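Local atomic coordinates of endonuclease 8-like L720 (Acanthamoeba polyphaga mimivirus, PDB entry 4MB7), a protein that is an endonuclease VIII-like protein of the formamidopyrimidine-DNA glycosylase family, with an H2TH domain and a bound zinc ion. Residues L150-H162 with T168-V180. Numbering follows the deposited sequence.
Sequences LFQSHLKNGINIH and TDFLLDQEYFPGV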
loop_
_atom_site.group_PDB
_atom_site.type_symbol
_atom_site.label_atom_id
_atom_site.label_comp_id
_atom_site.label_asym_id
_atom_site.label_seq_id
_atom_site.Cartn_x
_atom_site.Cartn_y
_atom_site.Cartn_z
ATOM N N LEU A 150 11.128 -8.282 -14.307
ATOM C CA LEU A 150 10.090 -7.438 -14.884
ATOM C C LEU A 150 10.053 -6.070 -14.204
ATOM O O LEU A 150 9.797 -5.055 -14.852
ATOM C CB LEU A 150 8.724 -8.122 -14.799
ATOM C CG LEU A 150 7.577 -7.415 -15.523
ATOM C CD1 LEU A 150 7.981 -7.052 -16.943
ATOM C CD2 LEU A 150 6.333 -8.287 -15.529
ATOM N N PHE A 151 10.314 -6.049 -12.900
ATOM C CA PHE A 151 10.354 -4.799 -12.147
ATOM C C PHE A 151 11.484 -3.901 -12.631
ATOM O O PHE A 151 11.309 -2.692 -12.771
ATOM C CB PHE A 151 10.513 -5.068 -10.647
ATOM C CG PHE A 151 10.786 -3.833 -9.832
ATOM C CD1 PHE A 151 9.751 -2.992 -9.452
ATOM C CD2 PHE A 151 12.080 -3.511 -9.445
ATOM C CE1 PHE A 151 10.000 -1.855 -8.706
ATOM C CE2 PHE A 151 12.334 -2.375 -8.701
ATOM C CZ PHE A 151 11.291 -1.546 -8.329
ATOM N N GLN A 152 12.644 -4.500 -12.880
ATOM C CA GLN A 152 13.812 -3.745 -13.320
ATOM C C GLN A 152 13.597 -3.129 -14.697
ATOM O O GLN A 152 13.944 -1.971 -14.925
ATOM C CB GLN A 152 15.065 -4.627 -13.319
ATOM C CG GLN A 152 15.555 -5.001 -11.929
ATOM C CD GLN A 152 16.029 -3.799 -11.132
ATOM O OE1 GLN A 152 16.383 -2.763 -11.696
ATOM N NE2 GLN A 152 16.037 -3.931 -9.810
ATOM N N SER A 153 13.022 -3.906 -15.610
ATOM C CA SER A 153 12.721 -3.419 -16.952
ATOM C C SER A 153 11.707 -2.281 -16.887
ATOM O O SER A 153 11.849 -1.266 -17.568
ATOM C CB SER A 153 12.172 -4.552 -17.820
ATOM O OG SER A 153 13.060 -5.655 -17.843
ATOM N N HIS A 154 10.686 -2.466 -16.058
ATOM C CA HIS A 154 9.634 -1.475 -15.884
ATOM C C HIS A 154 10.202 -0.190 -15.293
ATOM O O HIS A 154 9.862 0.911 -15.728
ATOM C CB HIS A 154 8.535 -2.037 -14.978
ATOM C CG HIS A 154 7.339 -1.148 -14.850
ATOM N ND1 HIS A 154 6.880 -0.689 -13.634
ATOM C CD2 HIS A 154 6.502 -0.639 -15.785
ATOM C CE1 HIS A 154 5.813 0.066 -13.826
ATOM N NE2 HIS A 154 5.564 0.114 -15.122
ATOM N N LEU A 155 11.077 -0.342 -14.305
ATOM C CA LEU A 155 11.699 0.796 -13.639
ATOM C C LEU A 155 12.550 1.633 -14.592
ATOM O O LEU A 155 12.578 2.860 -14.493
ATOM C CB LEU A 155 12.548 0.322 -12.458
ATOM C CG LEU A 155 13.284 1.419 -11.687
ATOM C CD1 LEU A 155 12.296 2.414 -11.103
ATOM C CD2 LEU A 155 14.155 0.822 -10.596
ATOM N N LYS A 156 13.239 0.967 -15.514
ATOM C CA LYS A 156 14.090 1.661 -16.477
ATOM C C LYS A 156 13.285 2.584 -17.388
ATOM O O LYS A 156 13.761 3.650 -17.777
ATOM C CB LYS A 156 14.906 0.665 -17.304
ATOM C CG LYS A 156 15.931 -0.110 -16.491
ATOM C CD LYS A 156 16.749 -1.047 -17.363
ATOM C CE LYS A 156 17.574 -2.006 -16.516
ATOM N NZ LYS A 156 18.434 -1.289 -15.533
ATOM N N ASN A 157 12.065 2.176 -17.723
ATOM C CA ASN A 157 11.177 3.028 -18.506
ATOM C C ASN A 157 10.750 4.266 -17.726
ATOM O O ASN A 157 10.713 5.370 -18.269
ATOM C CB ASN A 157 9.948 2.250 -18.981
ATOM C CG ASN A 157 10.270 1.279 -20.100
ATOM O OD1 ASN A 157 11.213 1.485 -20.864
ATOM N ND2 ASN A 157 9.484 0.213 -20.205
ATOM N N GLY A 158 10.437 4.077 -16.447
ATOM C CA GLY A 158 10.000 5.168 -15.595
ATOM C C GLY A 158 11.087 6.185 -15.310
ATOM O O GLY A 158 10.806 7.373 -15.136
ATOM N N ILE A 159 12.329 5.717 -15.253
ATOM C CA ILE A 159 13.473 6.599 -15.041
ATOM C C ILE A 159 13.634 7.553 -16.223
ATOM O O ILE A 159 13.944 8.732 -16.048
ATOM C CB ILE A 159 14.768 5.787 -14.811
ATOM C CG1 ILE A 159 14.685 5.031 -13.482
ATOM C CG2 ILE A 159 15.994 6.692 -14.825
ATOM C CD1 ILE A 159 15.864 4.117 -13.214
ATOM N N ASN A 160 13.397 7.040 -17.426
ATOM C CA ASN A 160 13.475 7.851 -18.635
ATOM C C ASN A 160 12.305 8.824 -18.756
ATOM O O ASN A 160 12.468 9.947 -19.230
ATOM C CB ASN A 160 13.545 6.957 -19.875
ATOM N N ILE A 161 11.127 8.385 -18.321
ATOM C CA ILE A 161 9.920 9.202 -18.401
ATOM C C ILE A 161 9.910 10.326 -17.364
ATOM O O ILE A 161 9.615 11.477 -17.686
ATOM C CB ILE A 161 8.647 8.338 -18.245
ATOM C CG1 ILE A 161 8.501 7.386 -19.433
ATOM C CG2 ILE A 161 7.412 9.214 -18.116
ATOM C CD1 ILE A 161 7.277 6.496 -19.360
ATOM N N HIS A 162 10.244 9.988 -16.121
ATOM C CA HIS A 162 10.210 10.955 -15.027
ATOM C C HIS A 162 11.599 11.482 -14.679
ATOM O O HIS A 162 11.908 11.717 -13.510
ATOM C CB HIS A 162 9.568 10.329 -13.789
ATOM C CG HIS A 162 8.154 9.885 -14.000
ATOM N ND1 HIS A 162 7.071 10.638 -13.599
ATOM C CD2 HIS A 162 7.645 8.769 -14.571
ATOM C CE1 HIS A 162 5.956 10.004 -13.913
ATOM N NE2 HIS A 162 6.277 8.867 -14.505
ATOM N N THR A 168 12.355 11.901 -4.503
ATOM C CA THR A 168 11.262 11.655 -3.563
ATOM C C THR A 168 9.923 11.485 -4.284
ATOM O O THR A 168 9.148 10.582 -3.965
ATOM C CB THR A 168 11.150 12.773 -2.502
ATOM O OG1 THR A 168 12.196 12.625 -1.536
ATOM C CG2 THR A 168 9.806 12.707 -1.783
ATOM N N ASP A 169 9.672 12.332 -5.274
ATOM C CA ASP A 169 8.462 12.259 -6.076
ATOM C C ASP A 169 8.390 10.948 -6.832
ATOM O O ASP A 169 7.342 10.340 -6.918
ATOM C CB ASP A 169 8.401 13.408 -7.081
ATOM C CG ASP A 169 7.799 14.672 -6.499
ATOM O OD1 ASP A 169 7.330 14.652 -5.343
ATOM O OD2 ASP A 169 7.795 15.699 -7.210
ATOM N N PHE A 170 9.519 10.518 -7.379
ATOM C CA PHE A 170 9.573 9.290 -8.163
ATOM C C PHE A 170 9.406 8.043 -7.294
ATOM O O PHE A 170 8.768 7.076 -7.708
ATOM C CB PHE A 170 10.875 9.220 -8.965
ATOM C CG PHE A 170 10.948 8.048 -9.900
ATOM C CD1 PHE A 170 9.990 7.868 -10.882
ATOM C CD2 PHE A 170 11.986 7.136 -9.808
ATOM C CE1 PHE A 170 10.056 6.793 -11.748
ATOM C CE2 PHE A 170 12.059 6.060 -10.672
ATOM C CZ PHE A 170 11.094 5.888 -11.643
ATOM N N LEU A 171 9.974 8.071 -6.092
ATOM C CA LEU A 171 9.876 6.936 -5.176
ATOM C C LEU A 171 8.456 6.754 -4.652
ATOM O O LEU A 171 8.099 5.682 -4.163
ATOM C CB LEU A 171 10.842 7.096 -4.001
ATOM C CG LEU A 171 12.336 6.963 -4.307
ATOM C CD1 LEU A 171 13.142 7.071 -3.026
ATOM C CD2 LEU A 171 12.627 5.652 -5.022
ATOM N N LEU A 172 7.653 7.807 -4.756
ATOM C CA LEU A 172 6.270 7.770 -4.295
ATOM C C LEU A 172 5.294 7.511 -5.441
ATOM O O LEU A 172 4.082 7.456 -5.233
ATOM C CB LEU A 172 5.916 9.073 -3.581
ATOM C CG LEU A 172 6.596 9.294 -2.231
ATOM C CD1 LEU A 172 6.425 10.732 -1.769
ATOM C CD2 LEU A 172 6.037 8.327 -1.199
ATOM N N ASP A 173 5.828 7.355 -6.648
ATOM C CA ASP A 173 5.010 7.040 -7.814
ATOM C C ASP A 173 4.478 5.617 -7.688
ATOM O O ASP A 173 5.248 4.655 -7.678
ATOM C CB ASP A 173 5.833 7.193 -9.098
ATOM C CG ASP A 173 4.973 7.210 -10.351
ATOM O OD1 ASP A 173 5.158 8.124 -11.183
ATOM O OD2 ASP A 173 4.123 6.311 -10.515
ATOM N N GLN A 174 3.157 5.485 -7.602
ATOM C CA GLN A 174 2.532 4.192 -7.334
ATOM C C GLN A 174 2.435 3.292 -8.559
ATOM O O GLN A 174 2.002 2.144 -8.461
ATOM C CB GLN A 174 1.153 4.382 -6.694
ATOM C CG GLN A 174 1.222 5.003 -5.313
ATOM C CD GLN A 174 2.109 4.208 -4.371
ATOM O OE1 GLN A 174 1.855 3.033 -4.107
ATOM N NE2 GLN A 174 3.162 4.843 -3.870
ATOM N N GLU A 175 2.838 3.811 -9.712
ATOM C CA GLU A 175 2.910 2.989 -10.910
ATOM C C GLU A 175 4.211 2.190 -10.914
ATOM O O GLU A 175 4.252 1.055 -11.388
ATOM C CB GLU A 175 2.815 3.855 -12.167
ATOM C CG GLU A 175 2.948 3.074 -13.463
ATOM C CD GLU A 175 2.716 3.930 -14.690
ATOM O OE1 GLU A 175 2.288 5.093 -14.531
ATOM O OE2 GLU A 175 2.960 3.441 -15.813
ATOM N N TYR A 176 5.265 2.783 -10.362
ATOM C CA TYR A 176 6.595 2.176 -10.401
ATOM C C TYR A 176 7.053 1.611 -9.058
ATOM O O TYR A 176 7.813 0.645 -9.011
ATOM C CB TYR A 176 7.615 3.174 -10.953
ATOM C CG TYR A 176 7.332 3.550 -12.387
ATOM C CD1 TYR A 176 7.714 2.715 -13.428
ATOM C CD2 TYR A 176 6.664 4.726 -12.702
ATOM C CE1 TYR A 176 7.447 3.042 -14.740
ATOM C CE2 TYR A 176 6.395 5.064 -14.014
ATOM C CZ TYR A 176 6.789 4.217 -15.029
ATOM O OH TYR A 176 6.526 4.544 -16.339
ATOM N N PHE A 177 6.587 2.213 -7.968
ATOM C CA PHE A 177 6.876 1.704 -6.632
ATOM C C PHE A 177 5.596 1.511 -5.820
ATOM O O PHE A 177 5.426 2.141 -4.774
ATOM C CB PHE A 177 7.820 2.651 -5.888
ATOM C CG PHE A 177 9.177 2.781 -6.521
ATOM C CD1 PHE A 177 9.424 3.757 -7.472
ATOM C CD2 PHE A 177 10.208 1.927 -6.160
ATOM C CE1 PHE A 177 10.672 3.879 -8.055
ATOM C CE2 PHE A 177 11.461 2.045 -6.739
ATOM C CZ PHE A 177 11.691 3.022 -7.687
ATOM N N PRO A 178 4.691 0.635 -6.291
ATOM C CA PRO A 178 3.429 0.450 -5.570
ATOM C C PRO A 178 3.659 -0.108 -4.167
ATOM O O PRO A 178 4.276 -1.161 -4.016
ATOM C CB PRO A 178 2.674 -0.564 -6.437
ATOM C CG PRO A 178 3.739 -1.306 -7.166
ATOM C CD PRO A 178 4.828 -0.308 -7.418
ATOM N N GLY A 179 3.178 0.605 -3.155
ATOM C CA GLY A 179 3.335 0.173 -1.778
ATOM C C GLY A 179 4.286 1.056 -0.996
ATOM O O GLY A 179 4.220 1.126 0.231
ATOM N N VAL A 180 5.181 1.728 -1.709
ATOM C CA VAL A 180 6.151 2.613 -1.070
ATOM C C VAL A 180 5.484 3.905 -0.612
ATOM O O VAL A 180 4.794 4.567 -1.388
ATOM C CB VAL A 180 7.325 2.936 -2.017
ATOM C CG1 VAL A 180 8.259 3.966 -1.384
ATOM C CG2 VAL A 180 8.081 1.665 -2.366
HETATM O O HOH W 1 8.976 -0.683 -11.529
HETATM O O HOH W 2 2.753 0.619 -15.573
#
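The ring of Y176 lies between G158 CA on one face and E175 CG on the opposite face, both toward the rim. G158 CA is 3.7 Å from the ring centroid, a CH-pi contact. H154 makes an offset stack with Y176, centroids 4.5 Å apart and planes at 25°. Y176 CD1 lies over one face of the imidazole, and E175 O is at its edge, 3.1 Å from H154 CE1. D173 OD1 lies over a face of H162, 3.4 Å from CE1, with the carboxylate plane steeply turned to the ring.

Both nitrogens of H154 reach waters. One water bridges ND1 to Y176 O, and the other bridges NE2 to E175 OE2. These bridges would fix the rotation of the ring. H154 CG is anti to the backbone N (chi1 -174°), which carries the imidazole across to Y176.

Deeper in, F151 turns its edge toward the face of F177, planes at 76°. L155 CD1 packs 3.5 Å from F177 CZ and also meets F170. Helix 205-230 backs this apolar layer through C212 and L215. The contact packs helix 148-161 against the end of helix 167-171 and the loop that follows it, within the H2TH (helix-two-turn-helix) domain of this endonuclease VIII-like protein.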